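Local coordinates for protein glutamate racemase (Bacillus anthracis, PDB 2DWU) that belongs to the aspartate/glutamate racemase family of two-domain alpha/beta proteins, and is seen here as a two-chain assembly with D-glutamic acid bound, at residues V99-A104 with S127-K132; G114-I119 with T139-H144. All blocks are in the same frame, centred on the assembly; numbering follows the deposited sequence.

Contact 1 of 2, residues V99-A104 with S127-K132. With GOL (glycerol), chain J.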
ATOM      1  N   VAL B  99       3.799   6.245  11.098  1.00  6.09           N
ATOM      2  CA  VAL B  99       2.423   6.226  10.590  1.00  8.24           C
ATOM      3  C   VAL B  99       2.083   7.354   9.622  1.00  8.27           C
ATOM      4  O   VAL B  99       1.019   7.326   8.993  1.00  9.57           O
ATOM      5  CB  VAL B  99       1.380   6.253  11.747  1.00  6.67           C
ATOM      6  CG1 VAL B  99       1.313   4.884  12.407  1.00  6.03           C
ATOM      7  CG2 VAL B  99       1.738   7.296  12.813  1.00  7.95           C
ATOM      8  N   ILE B 100       2.985   8.316   9.484  1.00  8.46           N
ATOM      9  CA  ILE B 100       2.730   9.472   8.607  1.00  7.77           C
ATOM     10  C   ILE B 100       2.945   9.192   7.116  1.00  7.14           C
ATOM     11  O   ILE B 100       2.023   9.399   6.324  1.00  6.82           O
ATOM     12  CB  ILE B 100       3.584  10.682   9.069  1.00  6.99           C
ATOM     13  CG1 ILE B 100       3.121  11.101  10.470  1.00  8.27           C
ATOM     14  CG2 ILE B 100       3.498  11.863   8.046  1.00  8.06           C
ATOM     15  CD1 ILE B 100       3.884  12.265  11.058  1.00 12.13           C
ATOM     16  N   HIS B 101       4.119   8.684   6.743  1.00  8.06           N
ATOM     17  CA  HIS B 101       4.400   8.425   5.342  1.00  8.33           C
ATOM     18  C   HIS B 101       3.457   7.423   4.683  1.00  7.45           C
ATOM     19  O   HIS B 101       3.066   7.611   3.525  1.00  7.03           O
ATOM     20  CB  HIS B 101       5.872   8.031   5.167  1.00  9.47           C
ATOM     21  CG  HIS B 101       6.816   9.163   5.438  1.00  9.83           C
ATOM     22  ND1 HIS B 101       7.142   9.570   6.713  1.00 11.52           N
ATOM     23  CD2 HIS B 101       7.462  10.007   4.595  1.00 12.21           C
ATOM     24  CE1 HIS B 101       7.951  10.619   6.647  1.00 13.58           C
ATOM     25  NE2 HIS B 101       8.161  10.903   5.372  1.00 13.43           N
ATOM     26  N   PRO B 102       3.068   6.350   5.390  1.00  7.42           N
ATOM     27  CA  PRO B 102       2.147   5.403   4.755  1.00  7.44           C
ATOM     28  C   PRO B 102       0.819   6.079   4.425  1.00  6.08           C
ATOM     29  O   PRO B 102       0.221   5.792   3.382  1.00  7.68           O
ATOM     30  CB  PRO B 102       1.976   4.294   5.815  1.00  6.64           C
ATOM     31  CG  PRO B 102       3.302   4.290   6.482  1.00  6.33           C
ATOM     32  CD  PRO B 102       3.606   5.807   6.648  1.00  7.40           C
ATOM     33  N   GLY B 103       0.370   6.987   5.296  1.00  6.89           N
ATOM     34  CA  GLY B 103      -0.883   7.705   5.065  1.00  7.47           C
ATOM     35  C   GLY B 103      -0.766   8.651   3.863  1.00  8.14           C
ATOM     36  O   GLY B 103      -1.680   8.736   3.042  1.00  8.34           O
ATOM     37  N   ALA B 104       0.357   9.367   3.781  1.00  7.38           N
ATOM     38  CA  ALA B 104       0.600  10.271   2.647  1.00  7.32           C
ATOM     39  C   ALA B 104       0.624   9.476   1.339  1.00  7.60           C
ATOM     40  O   ALA B 104       0.014   9.879   0.339  1.00  7.45           O
ATOM     41  CB  ALA B 104       1.924  11.014   2.819  1.00  9.68           C
ATOM     42  N   SER B 127       4.349  20.336  12.869  1.00 11.17           N
ATOM     43  CA  SER B 127       5.606  19.801  12.328  1.00 11.11           C
ATOM     44  C   SER B 127       5.646  19.942  10.805  1.00 10.77           C
ATOM     45  O   SER B 127       6.720  19.953  10.218  1.00 12.28           O
ATOM     46  CB  SER B 127       5.724  18.312  12.659  1.00 10.35           C
ATOM     47  OG  SER B 127       4.894  17.535  11.813  1.00 10.74           O
ATOM     48  N   ASN B 128       4.454  20.037  10.215  1.00 11.16           N
ATOM     49  CA  ASN B 128       4.225  20.105   8.779  1.00 11.19           C
ATOM     50  C   ASN B 128       4.765  18.869   8.064  1.00 10.37           C
ATOM     51  O   ASN B 128       5.031  18.899   6.866  1.00 11.48           O
ATOM     52  CB  ASN B 128       4.833  21.367   8.157  1.00 13.64           C
ATOM     53  CG  ASN B 128       4.070  21.793   6.904  1.00 14.67           C
ATOM     54  OD1 ASN B 128       2.832  21.708   6.858  1.00 16.73           O
ATOM     55  ND2 ASN B 128       4.797  22.257   5.895  1.00 17.35           N
ATOM     56  N   MET B 129       4.923  17.764   8.794  0.50  9.97           N
ATOM     57  CA  MET B 129       5.469  16.560   8.170  0.50  9.69           C
ATOM     58  C   MET B 129       4.581  15.991   7.069  0.50  9.52           C
ATOM     59  O   MET B 129       5.089  15.422   6.098  0.50  9.03           O
ATOM     60  CB  MET B 129       5.759  15.468   9.215  0.50 10.20           C
ATOM     61  CG  MET B 129       6.370  14.214   8.591  0.50 10.14           C
ATOM     62  SD  MET B 129       6.993  13.000   9.768  0.50 12.92           S
ATOM     63  CE  MET B 129       8.273  13.960  10.446  0.50 11.45           C
ATOM     64  N   TYR B 130       3.261  16.122   7.207  1.00  8.43           N
ATOM     65  CA  TYR B 130       2.382  15.607   6.169  1.00  9.15           C
ATOM     66  C   TYR B 130       2.579  16.346   4.864  1.00  9.13           C
ATOM     67  O   TYR B 130       2.731  15.708   3.829  1.00  9.79           O
ATOM     68  CB  TYR B 130       0.918  15.655   6.597  1.00  7.11           C
ATOM     69  CG  TYR B 130       0.512  14.403   7.344  1.00  7.68           C
ATOM     70  CD1 TYR B 130       0.282  13.219   6.656  1.00  6.43           C
ATOM     71  CD2 TYR B 130       0.383  14.410   8.736  1.00  7.81           C
ATOM     72  CE1 TYR B 130      -0.083  12.036   7.353  1.00  7.50           C
ATOM     73  CE2 TYR B 130       0.029  13.260   9.423  1.00  7.76           C
ATOM     74  CZ  TYR B 130      -0.201  12.090   8.743  1.00  7.90           C
ATOM     75  OH  TYR B 130      -0.538  10.968   9.475  1.00  6.67           O
ATOM     76  N   GLU B 131       2.600  17.683   4.897  1.00  8.99           N
ATOM     77  CA  GLU B 131       2.815  18.433   3.664  1.00 10.30           C
ATOM     78  C   GLU B 131       4.192  18.103   3.094  1.00  9.72           C
ATOM     79  O   GLU B 131       4.324  17.903   1.873  1.00 10.06           O
ATOM     80  CB  GLU B 131       2.711  19.944   3.912  1.00 13.04           C
ATOM     81  CG  GLU B 131       2.780  20.722   2.600  1.00 17.88           C
ATOM     82  CD  GLU B 131       2.495  22.201   2.750  1.00 21.96           C
ATOM     83  OE1 GLU B 131       1.829  22.759   1.854  1.00 24.94           O
ATOM     84  OE2 GLU B 131       2.934  22.809   3.741  1.00 24.28           O
ATOM     85  N   LYS B 132       5.206  18.026   3.951  1.00  9.74           N
ATOM     86  CA  LYS B 132       6.542  17.716   3.464  1.00 10.77           C
ATOM     87  C   LYS B 132       6.614  16.323   2.847  1.00 10.90           C
ATOM     88  O   LYS B 132       7.228  16.145   1.803  1.00 11.68           O
ATOM     89  CB  LYS B 132       7.571  17.857   4.577  1.00 12.19           C
ATOM     90  CG  LYS B 132       7.709  19.315   5.010  1.00 15.33           C
ATOM     91  CD  LYS B 132       8.891  19.533   5.890  1.00 21.54           C
ATOM     92  CE  LYS B 132       8.745  18.877   7.228  1.00 24.37           C
ATOM     93  NZ  LYS B 132      10.029  19.037   8.006  1.00 26.40           N
TER
HETATM   94  C1  GOL J 280      10.256  14.207   4.305  1.00 47.70           C
HETATM   95  O1  GOL J 280       9.253  13.220   4.069  1.00 45.08           O
HETATM   96  C2  GOL J 280      10.139  14.740   5.729  1.00 48.46           C
HETATM   97  O2  GOL J 280      10.275  13.659   6.660  1.00 48.55           O
HETATM   98  C3  GOL J 280      11.231  15.793   5.962  1.00 49.14           C
HETATM   99  O3  GOL J 280      11.147  16.311   7.298  1.00 50.20           O
HETATM  100  O   HOH W   1      -1.041   8.812   8.139  1.00  8.40           O
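Helices 100-110 and 129-137 meet here between the parallel sheets of the alpha/beta fold: Ile100, on the first, fits between Met129 and Tyr130, which open the second. Its two branches divide the work. CG2, set anti to the backbone N (CG1 has chi1 -64°), sits over the centre of one face of the Tyr130 ring, a CH-pi contact with CG2 3.6 Å from the ring centroid and only 10° off the normal. The other branch runs past the phenol end of the ring to CD1, which lies 3.4 Å from Met129 SD in the conformer modelled here. That conformer has CG anti to the Met129 backbone N, and its chain crosses Ile100 at about a right angle. Its SD also lies obliquely to the His101 ring, 4.0 Å from CE1.

No direct hydrogen bond joins the two segments. Instead a water in the plane of the Tyr130 ring donates to Val99 O at 2.7 Å and bonds Tyr130 OH at 2.6 Å; the hydroxyl also has a weak bond to Asn78 of the D-glutamic acid pocket. At the other end, a glycerol, probably from the crystallisation liquor, takes a bond in the ring plane from His101 NE2 to its O1 (2.9 Å) and one from Lys132 NZ to its O3. Behind Met129, its backbone N gives a 3.0 Å bond to Ser127 OG, an ST turn leading into the helix. Helix 78-91 covers Ile100 through Ala82, while Gln224 of the second subunit packs on His101. The whole is an apolar helix-to-helix contact of an alpha/beta racemase fold, with a water-bridged tyrosine at the end near Val99 and the D-glutamic acid pocket.

Contact 2 of 2, residues G114-I119 with T139-H144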
ATOM      1  N   GLY B 114      -5.812  15.758  -6.572  1.00 10.38           N
ATOM      2  CA  GLY B 114      -4.554  16.188  -6.005  1.00 10.81           C
ATOM      3  C   GLY B 114      -4.749  17.211  -4.898  1.00  9.04           C
ATOM      4  O   GLY B 114      -3.901  18.049  -4.708  1.00 10.31           O
ATOM      5  N   LYS B 115      -5.858  17.119  -4.176  1.00  9.08           N
ATOM      6  CA  LYS B 115      -6.181  18.055  -3.093  1.00  8.54           C
ATOM      7  C   LYS B 115      -6.479  17.190  -1.888  1.00  9.08           C
ATOM      8  O   LYS B 115      -7.505  16.521  -1.843  1.00  9.51           O
ATOM      9  CB  LYS B 115      -7.401  18.889  -3.496  1.00 10.18           C
ATOM     10  CG  LYS B 115      -7.060  19.891  -4.630  1.00 12.11           C
ATOM     11  CD  LYS B 115      -8.274  20.696  -5.090  1.00 13.50           C
ATOM     12  CE  LYS B 115      -7.820  22.015  -5.810  1.00 15.59           C
ATOM     13  NZ  LYS B 115      -7.403  21.880  -7.215  1.00 18.72           N
ATOM     14  N   ILE B 116      -5.591  17.275  -0.907  1.00  7.30           N
ATOM     15  CA  ILE B 116      -5.644  16.408   0.261  1.00  8.60           C
ATOM     16  C   ILE B 116      -5.756  17.131   1.587  1.00  8.04           C
ATOM     17  O   ILE B 116      -5.067  18.111   1.816  1.00 10.35           O
ATOM     18  CB  ILE B 116      -4.356  15.577   0.246  1.00  9.11           C
ATOM     19  CG1 ILE B 116      -4.309  14.734  -1.046  1.00 11.03           C
ATOM     20  CG2 ILE B 116      -4.296  14.646   1.463  1.00  9.24           C
ATOM     21  CD1 ILE B 116      -2.927  14.202  -1.371  1.00 14.70           C
ATOM     22  N   GLY B 117      -6.668  16.678   2.450  1.00  8.25           N
ATOM     23  CA  GLY B 117      -6.748  17.281   3.765  1.00  7.24           C
ATOM     24  C   GLY B 117      -6.095  16.327   4.772  1.00  8.12           C
ATOM     25  O   GLY B 117      -5.968  15.133   4.515  1.00  7.66           O
ATOM     26  N   VAL B 118      -5.634  16.852   5.896  0.50  7.22           N
ATOM     27  CA  VAL B 118      -5.122  15.974   6.955  0.50  6.80           C
ATOM     28  C   VAL B 118      -5.382  16.650   8.281  0.50  6.94           C
ATOM     29  O   VAL B 118      -5.209  17.863   8.423  0.50  6.86           O
ATOM     30  CB  VAL B 118      -3.627  15.624   6.830  0.50  5.08           C
ATOM     31  CG1 VAL B 118      -2.768  16.890   6.858  0.50  5.08           C
ATOM     32  CG2 VAL B 118      -3.239  14.675   7.979  0.50  5.72           C
ATOM     33  N   ILE B 119      -5.825  15.849   9.246  1.00  8.27           N
ATOM     34  CA  ILE B 119      -6.157  16.324  10.587  1.00  7.86           C
ATOM     35  C   ILE B 119      -5.332  15.557  11.606  1.00  7.87           C
ATOM     36  O   ILE B 119      -4.958  14.396  11.376  1.00  8.84           O
ATOM     37  CB  ILE B 119      -7.673  16.175  10.920  1.00  7.29           C
ATOM     38  CG1 ILE B 119      -8.170  14.745  10.650  1.00  8.83           C
ATOM     39  CG2 ILE B 119      -8.446  17.208  10.067  1.00  8.49           C
ATOM     40  CD1 ILE B 119      -9.573  14.487  11.199  1.00  8.54           C
ATOM     41  N   THR B 139       5.232  17.290  -5.902  1.00 11.73           N
ATOM     42  CA  THR B 139       5.262  18.706  -5.578  1.00 13.38           C
ATOM     43  C   THR B 139       3.951  19.431  -5.898  1.00 12.53           C
ATOM     44  O   THR B 139       3.623  20.427  -5.234  1.00 14.12           O
ATOM     45  CB  THR B 139       6.438  19.342  -6.350  1.00 14.28           C
ATOM     46  OG1 THR B 139       7.665  18.866  -5.800  1.00 16.53           O
ATOM     47  CG2 THR B 139       6.407  20.878  -6.262  1.00 17.74           C
ATOM     48  N   TYR B 140       3.214  18.943  -6.894  1.00 13.44           N
ATOM     49  CA  TYR B 140       1.971  19.587  -7.332  1.00 15.16           C
ATOM     50  C   TYR B 140       0.682  19.106  -6.680  1.00 16.32           C
ATOM     51  O   TYR B 140      -0.328  18.813  -7.350  1.00 19.24           O
ATOM     52  CB  TYR B 140       1.864  19.480  -8.855  1.00 16.96           C
ATOM     53  CG  TYR B 140       3.144  19.895  -9.548  1.00 19.25           C
ATOM     54  CD1 TYR B 140       3.950  18.945 -10.181  1.00 22.43           C
ATOM     55  CD2 TYR B 140       3.562  21.229  -9.549  1.00 21.88           C
ATOM     56  CE1 TYR B 140       5.150  19.314 -10.805  1.00 24.02           C
ATOM     57  CE2 TYR B 140       4.757  21.609 -10.169  1.00 24.87           C
ATOM     58  CZ  TYR B 140       5.542  20.643 -10.794  1.00 25.72           C
ATOM     59  OH  TYR B 140       6.717  20.999 -11.419  1.00 28.93           O
ATOM     60  N   LEU B 141       0.732  18.982  -5.364  1.00 15.14           N
ATOM     61  CA  LEU B 141      -0.447  18.595  -4.600  1.00 13.76           C
ATOM     62  C   LEU B 141      -0.773  19.777  -3.711  1.00 11.88           C
ATOM     63  O   LEU B 141       0.120  20.528  -3.319  1.00 14.91           O
ATOM     64  CB  LEU B 141      -0.130  17.393  -3.705  1.00 12.96           C
ATOM     65  CG  LEU B 141       0.139  16.053  -4.386  1.00 11.15           C
ATOM     66  CD1 LEU B 141       0.731  15.085  -3.347  1.00 12.79           C
ATOM     67  CD2 LEU B 141      -1.162  15.490  -4.993  1.00 11.51           C
ATOM     68  N   LYS B 142      -2.052  19.965  -3.425  1.00 10.74           N
ATOM     69  CA  LYS B 142      -2.481  21.029  -2.536  1.00 12.44           C
ATOM     70  C   LYS B 142      -2.837  20.289  -1.243  1.00 11.03           C
ATOM     71  O   LYS B 142      -3.663  19.360  -1.258  1.00 13.36           O
ATOM     72  CB  LYS B 142      -3.723  21.728  -3.081  1.00 13.92           C
ATOM     73  CG  LYS B 142      -4.164  22.901  -2.216  1.00 16.65           C
ATOM     74  CD  LYS B 142      -3.038  23.912  -2.029  1.00 20.88           C
ATOM     75  CE  LYS B 142      -3.550  25.169  -1.305  1.00 24.62           C
ATOM     76  NZ  LYS B 142      -2.471  26.121  -0.927  1.00 26.08           N
ATOM     77  N   VAL B 143      -2.220  20.693  -0.141  1.00  9.87           N
ATOM     78  CA  VAL B 143      -2.433  20.037   1.145  1.00 10.48           C
ATOM     79  C   VAL B 143      -2.996  21.021   2.151  1.00 10.02           C
ATOM     80  O   VAL B 143      -2.445  22.112   2.348  1.00 10.87           O
ATOM     81  CB  VAL B 143      -1.094  19.457   1.704  1.00  9.05           C
ATOM     82  CG1 VAL B 143      -1.344  18.600   2.987  1.00  9.97           C
ATOM     83  CG2 VAL B 143      -0.403  18.585   0.629  1.00 10.31           C
ATOM     84  N   HIS B 144      -4.101  20.636   2.783  1.00  9.71           N
ATOM     85  CA  HIS B 144      -4.727  21.476   3.804  1.00  9.83           C
ATOM     86  C   HIS B 144      -4.573  20.732   5.115  1.00 11.14           C
ATOM     87  O   HIS B 144      -5.165  19.666   5.268  1.00 10.64           O
ATOM     88  CB  HIS B 144      -6.202  21.653   3.488  1.00 11.75           C
ATOM     89  CG  HIS B 144      -6.447  22.454   2.243  1.00 12.95           C
ATOM     90  ND1 HIS B 144      -6.241  23.817   2.190  1.00 15.68           N
ATOM     91  CD2 HIS B 144      -6.840  22.078   1.000  1.00 14.39           C
ATOM     92  CE1 HIS B 144      -6.498  24.246   0.961  1.00 15.21           C
ATOM     93  NE2 HIS B 144      -6.859  23.214   0.220  1.00 15.59           N
TER
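Ile116, His144 and Lys142 bury the most surface where strand 115-119 runs parallel to strand 142-144, their axes 4.7 Å apart at an angle of 24°. Ile116 is held through both its backbone N and its backbone O: the N donates to Lys142 O at 2.9 Å, and the O accepts from His144 N, also at 2.9 Å. Lys142 N gives a bond of 3.0 Å to Gly114 O, and Val118 N continues the ladder to His144 O, less straight than the others at 147°.

On one face of the sheet Lys142 CB lies 4.1 Å from Lys115 CG. The two lysine chains then part, Lys142 turning off at chi2 (56°), and the His144 ring stands on the same face. The other face carries Ile116 and Val143, and Leu141, just before the strand, brings CD2 to 4.2 Å from Ile116 CD1 and 3.6 Å from Gly114 CA. The chemistry is thus split: backbone bonds fix the strand pairing, the apolar face packs with Leu141 on Leu134 of helix 129-137, and the more polar one meets Asp180 at Lys115, and Glu179 and Leu176 at His144.

How the contacts relate
The segments of the two contacts alternate along the chain: helix 100-110, strand 115-120, helix 129-137, then strand 142-147. Contact 1 pairs the helices and contact 2 the strands; each helix is followed in the chain by one of these strands of the four-stranded parallel sheet, in which 142-147 is an outermost strand. Their centres are 11 Å apart, and they touch directly: Tyr130 CD2 packs on Val118 CG2 at 3.7 Å in the conformer modelled here, and Glu131 lies against Val143. Helix 129-137, with the short helix 122-127 before it, forms the crossover between the two parallel strands, a beta-alpha-beta unit. It lies between helix 100-110 and the sheet face bearing Ile116 and Val143, linking the two contacts.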